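Transcriptional regulator KdgR (PDB 5Y6I) probably binds DNA as a transcription factor of the IclR family, pairing a winged helix-turn-helix domain with a GAF-like C-terminal domain. Local coordinates at residues L26-E31 and S39-H44; R196-I201 and A238-P243; E210-P215 and E246-T251. One frame throughout, in Å; residues are numbered along the deposited sequence.

Contact 1 (L26-E31 and S39-H44); sequences LKALAE and SRLAEH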
ATOM      1  N   LEU A  26      12.843 -11.689  12.042  1.00 66.98           N
ATOM      2  CA  LEU A  26      12.461 -11.143  10.749  1.00 65.03           C
ATOM      3  C   LEU A  26      11.981  -9.711  10.898  1.00 68.02           C
ATOM      4  O   LEU A  26      12.262  -8.852  10.051  1.00 68.23           O
ATOM      5  CB  LEU A  26      11.388 -12.020  10.119  1.00 69.05           C
ATOM      6  CG  LEU A  26      10.772 -11.649   8.774  1.00 72.34           C
ATOM      7  CD1 LEU A  26      11.792 -11.718   7.638  1.00 75.45           C
ATOM      8  CD2 LEU A  26       9.592 -12.577   8.490  1.00 70.36           C
ATOM      9  N   LYS A  27      11.289  -9.427  11.996  1.00 64.56           N
ATOM     10  CA  LYS A  27      10.774  -8.087  12.214  1.00 61.00           C
ATOM     11  C   LYS A  27      11.910  -7.102  12.441  1.00 61.24           C
ATOM     12  O   LYS A  27      11.826  -5.937  12.034  1.00 70.63           O
ATOM     13  CB  LYS A  27       9.806  -8.090  13.404  1.00 66.40           C
ATOM     14  CG  LYS A  27       9.316  -6.716  13.820  1.00 71.94           C
ATOM     15  CD  LYS A  27       8.793  -6.694  15.248  1.00 84.20           C
ATOM     16  CE  LYS A  27       7.468  -7.430  15.372  1.00 89.44           C
ATOM     17  NZ  LYS A  27       6.798  -7.196  16.688  1.00 92.80           N
ATOM     18  N   ALA A  28      12.975  -7.533  13.092  1.00 55.80           N
ATOM     19  CA  ALA A  28      14.071  -6.601  13.316  1.00 61.72           C
ATOM     20  C   ALA A  28      15.000  -6.480  12.120  1.00 67.33           C
ATOM     21  O   ALA A  28      15.682  -5.460  11.983  1.00 72.06           O
ATOM     22  CB  ALA A  28      14.886  -7.020  14.524  1.00 56.42           C
ATOM     23  N   LEU A  29      15.062  -7.506  11.274  1.00 66.42           N
ATOM     24  CA  LEU A  29      15.792  -7.393  10.022  1.00 65.36           C
ATOM     25  C   LEU A  29      15.147  -6.330   9.136  1.00 65.35           C
ATOM     26  O   LEU A  29      15.835  -5.444   8.617  1.00 60.40           O
ATOM     27  CB  LEU A  29      15.841  -8.763   9.337  1.00 59.98           C
ATOM     28  CG  LEU A  29      16.720  -9.071   8.124  1.00 68.57           C
ATOM     29  CD1 LEU A  29      18.190  -9.177   8.501  1.00 70.38           C
ATOM     30  CD2 LEU A  29      16.265 -10.363   7.447  1.00 68.06           C
ATOM     31  N   ALA A  30      13.815  -6.370   9.005  1.00 71.05           N
ATOM     32  CA  ALA A  30      13.096  -5.343   8.249  1.00 67.76           C
ATOM     33  C   ALA A  30      13.343  -3.951   8.824  1.00 73.23           C
ATOM     34  O   ALA A  30      13.499  -2.975   8.080  1.00 78.55           O
ATOM     35  CB  ALA A  30      11.602  -5.654   8.248  1.00 59.73           C
ATOM     36  N   GLU A  31      13.323  -3.866  10.139  1.00 74.42           N
ATOM     37  CA  GLU A  31      13.555  -2.622  10.828  1.00 74.36           C
ATOM     38  C   GLU A  31      14.952  -2.115  10.575  1.00 74.85           C
ATOM     39  O   GLU A  31      15.199  -0.935  10.648  1.00 69.62           O
ATOM     40  CB  GLU A  31      13.358  -2.809  12.324  1.00 79.64           C
ATOM     41  CG  GLU A  31      11.971  -2.476  12.812  1.00 84.28           C
ATOM     42  CD  GLU A  31      11.813  -2.655  14.300  1.00 95.75           C
ATOM     43  OE1 GLU A  31      11.117  -3.591  14.706  1.00 98.56           O
ATOM     44  OE2 GLU A  31      12.365  -1.847  15.069  1.00102.90           O
ATOM     45  N   SER A  39      25.953  -8.414  14.814  1.00 68.06           N
ATOM     46  CA  SER A  39      25.985  -7.703  16.090  1.00 77.37           C
ATOM     47  C   SER A  39      24.928  -6.608  16.168  1.00 87.21           C
ATOM     48  O   SER A  39      24.347  -6.375  17.236  1.00 89.49           O
ATOM     49  CB  SER A  39      27.361  -7.098  16.311  1.00 81.54           C
ATOM     50  OG  SER A  39      27.535  -6.790  17.675  1.00 92.73           O
ATOM     51  N   ARG A  40      24.704  -5.888  15.063  1.00 92.09           N
ATOM     52  CA  ARG A  40      23.653  -4.877  15.055  1.00 92.35           C
ATOM     53  C   ARG A  40      22.283  -5.525  15.152  1.00 81.07           C
ATOM     54  O   ARG A  40      21.390  -4.983  15.812  1.00 74.85           O
ATOM     55  CB  ARG A  40      23.761  -4.009  13.798  1.00100.68           C
ATOM     56  CG  ARG A  40      24.641  -2.773  13.962  1.00109.23           C
ATOM     57  CD  ARG A  40      23.966  -1.747  14.883  1.00118.87           C
ATOM     58  NE  ARG A  40      23.164  -0.799  14.115  1.00126.31           N
ATOM     59  CZ  ARG A  40      22.131  -0.118  14.600  1.00127.65           C
ATOM     60  NH1 ARG A  40      21.758  -0.283  15.863  1.00128.48           N
ATOM     61  NH2 ARG A  40      21.468   0.720  13.819  1.00126.70           N
ATOM     62  N   LEU A  41      22.129  -6.703  14.544  1.00 71.12           N
ATOM     63  CA  LEU A  41      20.874  -7.451  14.585  1.00 66.39           C
ATOM     64  C   LEU A  41      20.551  -7.935  15.996  1.00 76.16           C
ATOM     65  O   LEU A  41      19.452  -7.698  16.515  1.00 81.75           O
ATOM     66  CB  LEU A  41      20.961  -8.644  13.643  1.00 56.78           C
ATOM     67  CG  LEU A  41      19.667  -9.335  13.238  1.00 55.96           C
ATOM     68  CD1 LEU A  41      18.608  -8.300  12.882  1.00 57.02           C
ATOM     69  CD2 LEU A  41      19.920 -10.243  12.057  1.00 54.76           C
ATOM     70  N   ALA A  42      21.485  -8.662  16.618  1.00 75.28           N
ATOM     71  CA  ALA A  42      21.230  -9.208  17.944  1.00 73.86           C
ATOM     72  C   ALA A  42      21.048  -8.101  18.974  1.00 79.69           C
ATOM     73  O   ALA A  42      20.296  -8.266  19.942  1.00 73.90           O
ATOM     74  CB  ALA A  42      22.367 -10.146  18.347  1.00 72.15           C
ATOM     75  N   GLU A  43      21.718  -6.961  18.777  1.00 86.26           N
ATOM     76  CA  GLU A  43      21.522  -5.826  19.668  1.00 93.55           C
ATOM     77  C   GLU A  43      20.132  -5.222  19.499  1.00 93.77           C
ATOM     78  O   GLU A  43      19.565  -4.683  20.456  1.00 97.48           O
ATOM     79  CB  GLU A  43      22.611  -4.786  19.412  1.00102.05           C
ATOM     80  CG  GLU A  43      22.439  -3.467  20.155  1.00116.31           C
ATOM     81  CD  GLU A  43      23.668  -2.584  20.040  1.00128.59           C
ATOM     82  OE1 GLU A  43      24.641  -2.825  20.791  1.00133.15           O
ATOM     83  OE2 GLU A  43      23.670  -1.664  19.190  1.00134.55           O
ATOM     84  N   HIS A  44      19.560  -5.312  18.301  1.00 90.25           N
ATOM     85  CA  HIS A  44      18.218  -4.785  18.100  1.00 89.20           C
ATOM     86  C   HIS A  44      17.186  -5.646  18.820  1.00 89.73           C
ATOM     87  O   HIS A  44      16.449  -5.155  19.681  1.00101.84           O
ATOM     88  CB  HIS A  44      17.909  -4.682  16.607  1.00 85.38           C
ATOM     89  CG  HIS A  44      17.034  -3.520  16.261  1.00 86.56           C
ATOM     90  ND1 HIS A  44      17.347  -2.224  16.614  1.00 92.23           N
ATOM     91  CD2 HIS A  44      15.852  -3.458  15.606  1.00 77.93           C
ATOM     92  CE1 HIS A  44      16.398  -1.413  16.185  1.00 91.57           C
ATOM     93  NE2 HIS A  44      15.481  -2.136  15.567  1.00 81.56           N
TER
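Leu41 is the first residue of helix segment 39-44 to meet segment 26-31, and both of its methyls are used. Leu41 CD1 lies over the backbone between Ala28 and Leu29, 4.0 Å from Leu29 N, and reaches the Ala28 methyl as well, with Leu41 CD1 4.3 Å from Ala28 CB. CD2 turns to the leucine opposite, where Leu41 CD2 and Leu29 CD1 are 4.1 Å apart. The CA-CB bond of Leu29 points away from segment 39-44; with CG anti to the backbone N (chi1 -169°), CD1 is the branch that touches Leu41.

One turn later, the exposed His44 points its ring at the other helix. The Ala28 methyl sits at the ring edge and in its plane, 3.8 Å from His44 CD2. The next ring atom donates a hydrogen bond, His44 NE2 to Glu31 OE2, at 3.2 Å. This bond is bent, with an N-H...O angle of 146°, and the carboxylate, steeply turned against the ring, is met from above its plane. Glu31 reaches it with a chain extended beyond CG. If ionised, the carboxylate would favour a protonated imidazole.

The contact sets helix 18-31 across helix 38-45, which with helix 49-61 makes up the probable helix-turn-helix of the IclR-type domain; the short segment axes approach to 9.6 Å at 119°. Leu41 also packs on Leu32 and, in helix 49-61, on Val52 and Leu56. Leu29 meets Tyr74 and Leu76 of strand 74-76 in the small two-stranded sheet, while on helix 18-31 Leu26 packs on Phe64 of the second subunit.

Contact 2 (R196-I201 and A238-P243); sequences RGLHAI and AEEQGP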
ATOM      1  N   ARG A 196      -1.245  20.684  12.435  1.00 86.44           N
ATOM      2  CA  ARG A 196      -2.103  20.304  13.552  1.00 84.56           C
ATOM      3  C   ARG A 196      -2.698  18.914  13.417  1.00 80.46           C
ATOM      4  O   ARG A 196      -3.092  18.326  14.428  1.00 80.89           O
ATOM      5  CB  ARG A 196      -3.254  21.314  13.711  1.00 82.28           C
ATOM      6  CG  ARG A 196      -2.804  22.723  14.007  1.00 90.18           C
ATOM      7  CD  ARG A 196      -3.984  23.668  14.249  1.00 99.08           C
ATOM      8  NE  ARG A 196      -4.213  24.585  13.132  1.00101.95           N
ATOM      9  CZ  ARG A 196      -5.273  24.547  12.325  1.00100.47           C
ATOM     10  NH1 ARG A 196      -6.235  23.640  12.504  1.00 93.00           N
ATOM     11  NH2 ARG A 196      -5.381  25.438  11.342  1.00104.69           N
ATOM     12  N   GLY A 197      -2.812  18.392  12.201  1.00 78.78           N
ATOM     13  CA  GLY A 197      -3.255  17.031  12.007  1.00 80.03           C
ATOM     14  C   GLY A 197      -4.748  16.789  12.080  1.00 78.83           C
ATOM     15  O   GLY A 197      -5.181  15.646  11.858  1.00 76.09           O
ATOM     16  N   LEU A 198      -5.553  17.804  12.385  1.00 83.37           N
ATOM     17  CA  LEU A 198      -7.007  17.689  12.293  1.00 82.26           C
ATOM     18  C   LEU A 198      -7.574  19.061  11.955  1.00 87.04           C
ATOM     19  O   LEU A 198      -6.838  20.046  11.819  1.00 88.63           O
ATOM     20  CB  LEU A 198      -7.640  17.126  13.580  1.00 78.76           C
ATOM     21  CG  LEU A 198      -7.448  17.687  15.001  1.00 84.79           C
ATOM     22  CD1 LEU A 198      -6.049  17.507  15.497  1.00 92.20           C
ATOM     23  CD2 LEU A 198      -7.846  19.147  15.132  1.00 91.72           C
ATOM     24  N   HIS A 199      -8.900  19.128  11.850  1.00 88.78           N
ATOM     25  CA  HIS A 199      -9.553  20.403  11.588  1.00 86.04           C
ATOM     26  C   HIS A 199     -10.955  20.424  12.174  1.00 91.49           C
ATOM     27  O   HIS A 199     -11.709  19.457  12.043  1.00 85.68           O
ATOM     28  CB  HIS A 199      -9.639  20.703  10.094  1.00 75.75           C
ATOM     29  CG  HIS A 199      -9.988  22.121   9.808  1.00 72.85           C
ATOM     30  ND1 HIS A 199      -9.160  23.164  10.158  1.00 77.03           N
ATOM     31  CD2 HIS A 199     -11.102  22.678   9.272  1.00 70.58           C
ATOM     32  CE1 HIS A 199      -9.739  24.306   9.821  1.00 79.38           C
ATOM     33  NE2 HIS A 199     -10.920  24.038   9.287  1.00 71.12           N
ATOM     34  N   ALA A 200     -11.298  21.553  12.793  1.00 99.49           N
ATOM     35  CA  ALA A 200     -12.620  21.824  13.337  1.00105.56           C
ATOM     36  C   ALA A 200     -13.352  22.855  12.482  1.00107.14           C
ATOM     37  O   ALA A 200     -12.735  23.752  11.902  1.00116.82           O
ATOM     38  CB  ALA A 200     -12.517  22.341  14.775  1.00109.35           C
ATOM     39  N   ILE A 201     -14.677  22.713  12.398  1.00 98.90           N
ATOM     40  CA  ILE A 201     -15.534  23.688  11.726  1.00 96.23           C
ATOM     41  C   ILE A 201     -16.766  23.946  12.583  1.00 95.31           C
ATOM     42  O   ILE A 201     -17.372  23.016  13.131  1.00 85.54           O
ATOM     43  CB  ILE A 201     -15.971  23.250  10.309  1.00 96.94           C
ATOM     44  CG1 ILE A 201     -16.980  22.087  10.374  1.00 98.90           C
ATOM     45  CG2 ILE A 201     -14.755  22.944   9.444  1.00 92.75           C
ATOM     46  CD1 ILE A 201     -17.869  21.942   9.144  1.00 98.72           C
ATOM     47  N   ALA A 238     -16.666  21.532  19.313  1.00116.82           N
ATOM     48  CA  ALA A 238     -15.696  21.038  18.334  1.00118.32           C
ATOM     49  C   ALA A 238     -14.426  21.884  18.390  1.00123.85           C
ATOM     50  O   ALA A 238     -14.104  22.651  17.483  1.00128.03           O
ATOM     51  CB  ALA A 238     -16.298  21.034  16.937  1.00116.70           C
ATOM     52  N   GLU A 239     -13.697  21.728  19.491  1.00125.05           N
ATOM     53  CA  GLU A 239     -12.456  22.456  19.710  1.00126.88           C
ATOM     54  C   GLU A 239     -11.269  21.564  19.371  1.00125.16           C
ATOM     55  O   GLU A 239     -11.204  20.413  19.815  1.00122.82           O
ATOM     56  CB  GLU A 239     -12.366  22.967  21.149  1.00126.69           C
ATOM     57  CG  GLU A 239     -12.889  24.385  21.285  1.00128.39           C
ATOM     58  CD  GLU A 239     -12.797  24.921  22.695  1.00133.09           C
ATOM     59  OE1 GLU A 239     -13.853  25.089  23.345  1.00133.33           O
ATOM     60  OE2 GLU A 239     -11.665  25.184  23.149  1.00136.16           O
ATOM     61  N   GLU A 240     -10.332  22.107  18.586  1.00126.02           N
ATOM     62  CA  GLU A 240      -9.204  21.343  18.059  1.00125.42           C
ATOM     63  C   GLU A 240      -8.314  20.757  19.148  1.00122.63           C
ATOM     64  O   GLU A 240      -7.430  19.954  18.830  1.00121.30           O
ATOM     65  CB  GLU A 240      -8.359  22.221  17.115  1.00127.78           C
ATOM     66  CG  GLU A 240      -9.050  22.566  15.793  1.00127.31           C
ATOM     67  CD  GLU A 240      -8.214  23.444  14.871  1.00129.05           C
ATOM     68  OE1 GLU A 240      -8.681  23.738  13.748  1.00128.24           O
ATOM     69  OE2 GLU A 240      -7.098  23.850  15.264  1.00130.07           O
ATOM     70  N   GLN A 241      -8.525  21.120  20.418  1.00120.55           N
ATOM     71  CA  GLN A 241      -7.740  20.536  21.498  1.00116.49           C
ATOM     72  C   GLN A 241      -8.616  20.176  22.699  1.00112.95           C
ATOM     73  O   GLN A 241      -8.176  20.276  23.848  1.00111.33           O
ATOM     74  CB  GLN A 241      -6.614  21.481  21.914  1.00117.42           C
ATOM     75  CG  GLN A 241      -5.468  20.796  22.633  1.00117.07           C
ATOM     76  CD  GLN A 241      -4.278  21.710  22.803  1.00120.41           C
ATOM     77  OE1 GLN A 241      -4.257  22.576  23.686  1.00120.93           O
ATOM     78  NE2 GLN A 241      -3.273  21.526  21.955  1.00121.15           N
ATOM     79  N   GLY A 242      -9.850  19.746  22.455  1.00109.61           N
ATOM     80  CA  GLY A 242     -10.729  19.339  23.522  1.00107.89           C
ATOM     81  C   GLY A 242     -10.913  17.843  23.505  1.00106.03           C
ATOM     82  O   GLY A 242     -10.986  17.239  22.436  1.00104.84           O
ATOM     83  N   PRO A 243     -11.017  17.213  24.704  1.00104.51           N
ATOM     84  CA  PRO A 243     -11.022  15.745  24.802  1.00 92.62           C
ATOM     85  C   PRO A 243     -11.664  14.952  23.661  1.00 85.75           C
ATOM     86  O   PRO A 243     -11.345  13.769  23.509  1.00 90.72           O
ATOM     87  CB  PRO A 243     -11.737  15.517  26.131  1.00 94.08           C
ATOM     88  CG  PRO A 243     -11.252  16.663  26.974  1.00 96.53           C
ATOM     89  CD  PRO A 243     -11.036  17.835  26.039  1.00103.50           C
TER
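Glu240 crosses from the loop ahead of helix 244-258 to segment 196-201, and its side chain carries most of the contact. At the root, Glu240 CB lies 3.7 Å from Leu198 CD2. Glu240 CG touches the same Leu198 methyl and, at 3.6 Å, Ala200 CB. Leu198 offers that methyl because its CG stands between the backbone N and the carbonyl carbon (chi1 54°). Beyond CG the glutamate is fully extended, which carries its carboxylate past the strand start to Arg196.

Strand 199-202 is the outermost strand, within this chain, of the five-stranded antiparallel sheet in the GAF-like IclR C-terminal domain, and Arg196 ends the helix that leads into it. Ala200 points toward the loop with Glu240, whereas the CA-CB bond of His199 points away from it and the ring packs on helices 150-158 and 183-196.

At the tip, Glu240 OE1 forms a salt bridge with Arg196 NH1 at 2.7 Å. OE2 stays close to the same nitrogen, Glu240 OE2 lying 2.9 Å from Arg196 NH1, so one guanidinium nitrogen faces both oxygens; the two flat groups are only 17° from parallel. The bend of the arginine at chi3 (-107°) brings OE2 near its aliphatic part too, Glu240 OE2 lying 3.3 Å from Arg196 CD. Glu240 OE1 is also 3.7 Å from His199 ND1, approaching the ring obliquely and without a hydrogen bond.

Contact 3 (E210-P215 and E246-T251); sequences EALSAP and ERLLAT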
ATOM      1  N   GLU A 210     -21.407  21.416  14.447  1.00 89.53           N
ATOM      2  CA  GLU A 210     -19.961  21.486  14.544  1.00 94.88           C
ATOM      3  C   GLU A 210     -19.365  20.120  14.229  1.00100.13           C
ATOM      4  O   GLU A 210     -19.844  19.094  14.729  1.00102.90           O
ATOM      5  CB  GLU A 210     -19.539  21.970  15.932  1.00 97.61           C
ATOM      6  CG  GLU A 210     -19.564  23.488  16.105  1.00112.81           C
ATOM      7  CD  GLU A 210     -20.939  24.095  15.924  1.00130.45           C
ATOM      8  OE1 GLU A 210     -21.931  23.346  16.031  1.00134.95           O
ATOM      9  OE2 GLU A 210     -21.037  25.325  15.682  1.00138.69           O
ATOM     10  N   ALA A 211     -18.333  20.108  13.391  1.00 96.80           N
ATOM     11  CA  ALA A 211     -17.662  18.879  13.008  1.00 85.85           C
ATOM     12  C   ALA A 211     -16.196  18.935  13.410  1.00 89.88           C
ATOM     13  O   ALA A 211     -15.654  19.981  13.774  1.00 96.75           O
ATOM     14  CB  ALA A 211     -17.791  18.615  11.502  1.00 78.84           C
ATOM     15  N   LEU A 212     -15.566  17.771  13.355  1.00 85.83           N
ATOM     16  CA  LEU A 212     -14.155  17.619  13.662  1.00 78.01           C
ATOM     17  C   LEU A 212     -13.658  16.485  12.787  1.00 76.69           C
ATOM     18  O   LEU A 212     -14.362  15.486  12.620  1.00 73.61           O
ATOM     19  CB  LEU A 212     -13.937  17.309  15.139  1.00 77.34           C
ATOM     20  CG  LEU A 212     -12.542  17.487  15.723  1.00 82.53           C
ATOM     21  CD1 LEU A 212     -12.279  18.966  15.954  1.00 93.36           C
ATOM     22  CD2 LEU A 212     -12.395  16.694  17.018  1.00 77.39           C
ATOM     23  N   SER A 213     -12.465  16.653  12.215  1.00 78.83           N
ATOM     24  CA  SER A 213     -11.984  15.765  11.167  1.00 72.23           C
ATOM     25  C   SER A 213     -10.488  15.542  11.283  1.00 73.60           C
ATOM     26  O   SER A 213      -9.725  16.494  11.487  1.00 72.76           O
ATOM     27  CB  SER A 213     -12.273  16.341   9.788  1.00 72.94           C
ATOM     28  OG  SER A 213     -13.643  16.618   9.646  1.00 81.61           O
ATOM     29  N   ALA A 214     -10.076  14.291  11.077  1.00 70.61           N
ATOM     30  CA  ALA A 214      -8.686  13.880  11.040  1.00 68.46           C
ATOM     31  C   ALA A 214      -8.498  12.861   9.929  1.00 65.59           C
ATOM     32  O   ALA A 214      -9.440  12.140   9.573  1.00 60.50           O
ATOM     33  CB  ALA A 214      -8.233  13.264  12.369  1.00 77.18           C
ATOM     34  N   PRO A 215      -7.302  12.786   9.360  1.00 61.30           N
ATOM     35  CA  PRO A 215      -7.050  11.856   8.259  1.00 60.51           C
ATOM     36  C   PRO A 215      -6.503  10.510   8.718  1.00 62.14           C
ATOM     37  O   PRO A 215      -5.838  10.393   9.755  1.00 60.50           O
ATOM     38  CB  PRO A 215      -5.994  12.592   7.425  1.00 72.31           C
ATOM     39  CG  PRO A 215      -5.212  13.373   8.466  1.00 73.81           C
ATOM     40  CD  PRO A 215      -6.242  13.801   9.495  1.00 67.19           C
ATOM     41  N   GLU A 246      -8.442  14.493  20.969  1.00 98.19           N
ATOM     42  CA  GLU A 246      -7.544  13.387  21.303  1.00105.69           C
ATOM     43  C   GLU A 246      -8.189  12.033  21.022  1.00101.71           C
ATOM     44  O   GLU A 246      -7.572  11.175  20.383  1.00103.81           O
ATOM     45  CB  GLU A 246      -7.128  13.478  22.779  1.00119.24           C
ATOM     46  CG  GLU A 246      -6.785  14.908  23.317  1.00134.55           C
ATOM     47  CD  GLU A 246      -8.004  15.839  23.441  1.00147.73           C
ATOM     48  OE1 GLU A 246      -7.995  16.818  24.230  1.00154.04           O
ATOM     49  OE2 GLU A 246      -8.982  15.595  22.715  1.00149.83           O
ATOM     50  N   ARG A 247      -9.414  11.815  21.503  1.00 95.74           N
ATOM     51  CA  ARG A 247     -10.122  10.590  21.147  1.00 85.78           C
ATOM     52  C   ARG A 247     -10.134  10.409  19.639  1.00 78.42           C
ATOM     53  O   ARG A 247      -9.847   9.315  19.133  1.00 79.45           O
ATOM     54  CB  ARG A 247     -11.551  10.615  21.694  1.00 87.20           C
ATOM     55  CG  ARG A 247     -11.642  10.693  23.199  1.00 91.55           C
ATOM     56  CD  ARG A 247     -10.814   9.605  23.843  1.00 98.88           C
ATOM     57  NE  ARG A 247     -11.096   9.460  25.271  1.00105.43           N
ATOM     58  CZ  ARG A 247     -10.653   8.443  25.998  1.00104.84           C
ATOM     59  NH1 ARG A 247      -9.926   7.501  25.411  1.00104.46           N
ATOM     60  NH2 ARG A 247     -10.939   8.356  27.291  1.00105.11           N
ATOM     61  N   LEU A 248     -10.413  11.492  18.903  1.00 69.26           N
ATOM     62  CA  LEU A 248     -10.419  11.432  17.444  1.00 66.20           C
ATOM     63  C   LEU A 248      -9.064  11.010  16.911  1.00 70.67           C
ATOM     64  O   LEU A 248      -8.968  10.108  16.066  1.00 68.00           O
ATOM     65  CB  LEU A 248     -10.805  12.788  16.856  1.00 68.22           C
ATOM     66  CG  LEU A 248     -10.758  12.848  15.321  1.00 69.59           C
ATOM     67  CD1 LEU A 248     -11.548  11.730  14.639  1.00 69.04           C
ATOM     68  CD2 LEU A 248     -11.230  14.201  14.850  1.00 70.16           C
ATOM     69  N   LEU A 249      -8.000  11.654  17.404  1.00 73.60           N
ATOM     70  CA  LEU A 249      -6.651  11.366  16.926  1.00 72.25           C
ATOM     71  C   LEU A 249      -6.192   9.977  17.360  1.00 72.53           C
ATOM     72  O   LEU A 249      -5.666   9.207  16.547  1.00 73.36           O
ATOM     73  CB  LEU A 249      -5.682  12.449  17.408  1.00 73.99           C
ATOM     74  CG  LEU A 249      -5.810  13.829  16.719  1.00 76.12           C
ATOM     75  CD1 LEU A 249      -4.895  14.894  17.332  1.00 68.52           C
ATOM     76  CD2 LEU A 249      -5.537  13.699  15.227  1.00 78.58           C
ATOM     77  N   ALA A 250      -6.384   9.638  18.637  1.00 68.16           N
ATOM     78  CA  ALA A 250      -6.083   8.288  19.096  1.00 62.01           C
ATOM     79  C   ALA A 250      -6.744   7.241  18.207  1.00 66.36           C
ATOM     80  O   ALA A 250      -6.107   6.251  17.815  1.00 69.61           O
ATOM     81  CB  ALA A 250      -6.532   8.117  20.543  1.00 59.57           C
ATOM     82  N   THR A 251      -8.018   7.450  17.863  1.00 63.40           N
ATOM     83  CA  THR A 251      -8.698   6.527  16.959  1.00 58.54           C
ATOM     84  C   THR A 251      -8.016   6.499  15.596  1.00 67.08           C
ATOM     85  O   THR A 251      -7.736   5.426  15.052  1.00 71.26           O
ATOM     86  CB  THR A 251     -10.162   6.927  16.789  1.00 59.19           C
ATOM     87  OG1 THR A 251     -10.816   6.960  18.062  1.00 67.24           O
ATOM     88  CG2 THR A 251     -10.870   5.940  15.885  1.00 58.55           C
TER
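Leu248 is the main bump on this side of helix segment 246-251, and it settles over strand segment 210-215 between Leu212 and Ala214. Its CG, anti to the backbone N (chi1 177°), carries the branched end toward the strand, and CD2 is the methyl that meets Leu212: Leu248 CD2 is 3.5 Å from Leu212 CD2 and almost as near to Leu212 CG. The same methyl comes down over the strand backbone, Leu248 CD2 lying 3.8 Å from Ser213 N.

Two residues along the strand, the small side chain of Ala214 leaves a hollow that the helix fills with two leucines. Leu248 CG rests 3.9 Å from Ala214 CB, while Leu249, with CG anti to its carbonyl carbon, brings CD2 to 4.0 Å from the same Ala214 CB. Ser213 turns to the other face, where its hydroxyl is hydrogen-bonded to Ser150.

Leu227 of the next strand and Leu104 of helix 93-108 extend the apolar bed around Leu248, and Leu198 adjoins Leu249. The short axes lie 8.6 Å apart and only 25° from parallel. A helix laid nearly along the strands of an antiparallel sheet, with another helix, 150-158, on the opposite face, is the layered alpha/beta arrangement of the GAF-like IclR C-terminal domain.

Contact 1 stands apart, its centre about 38 Å from that of contact 2 and about 35 Å from that of contact 3, within the helix-turn-helix range; contacts 2 and 3 share the C-terminal range and one sheet, their centres about 7 Å apart. Strands 199-202 and 209-217 join these two, with probable backbone hydrogen bonds from His199 N to Ser213 O and from Ala211 N to Ile201 O. Chemistry follows place. Contact 3, between a helix and the face of the sheet, is wholly apolar between its side chains. Contact 2, at the sheet edge, adds a salt bridge to its apolar groups, and contact 1 pairs buried leucine and alanine packing with a histidine-carboxylate hydrogen bond between exposed residues.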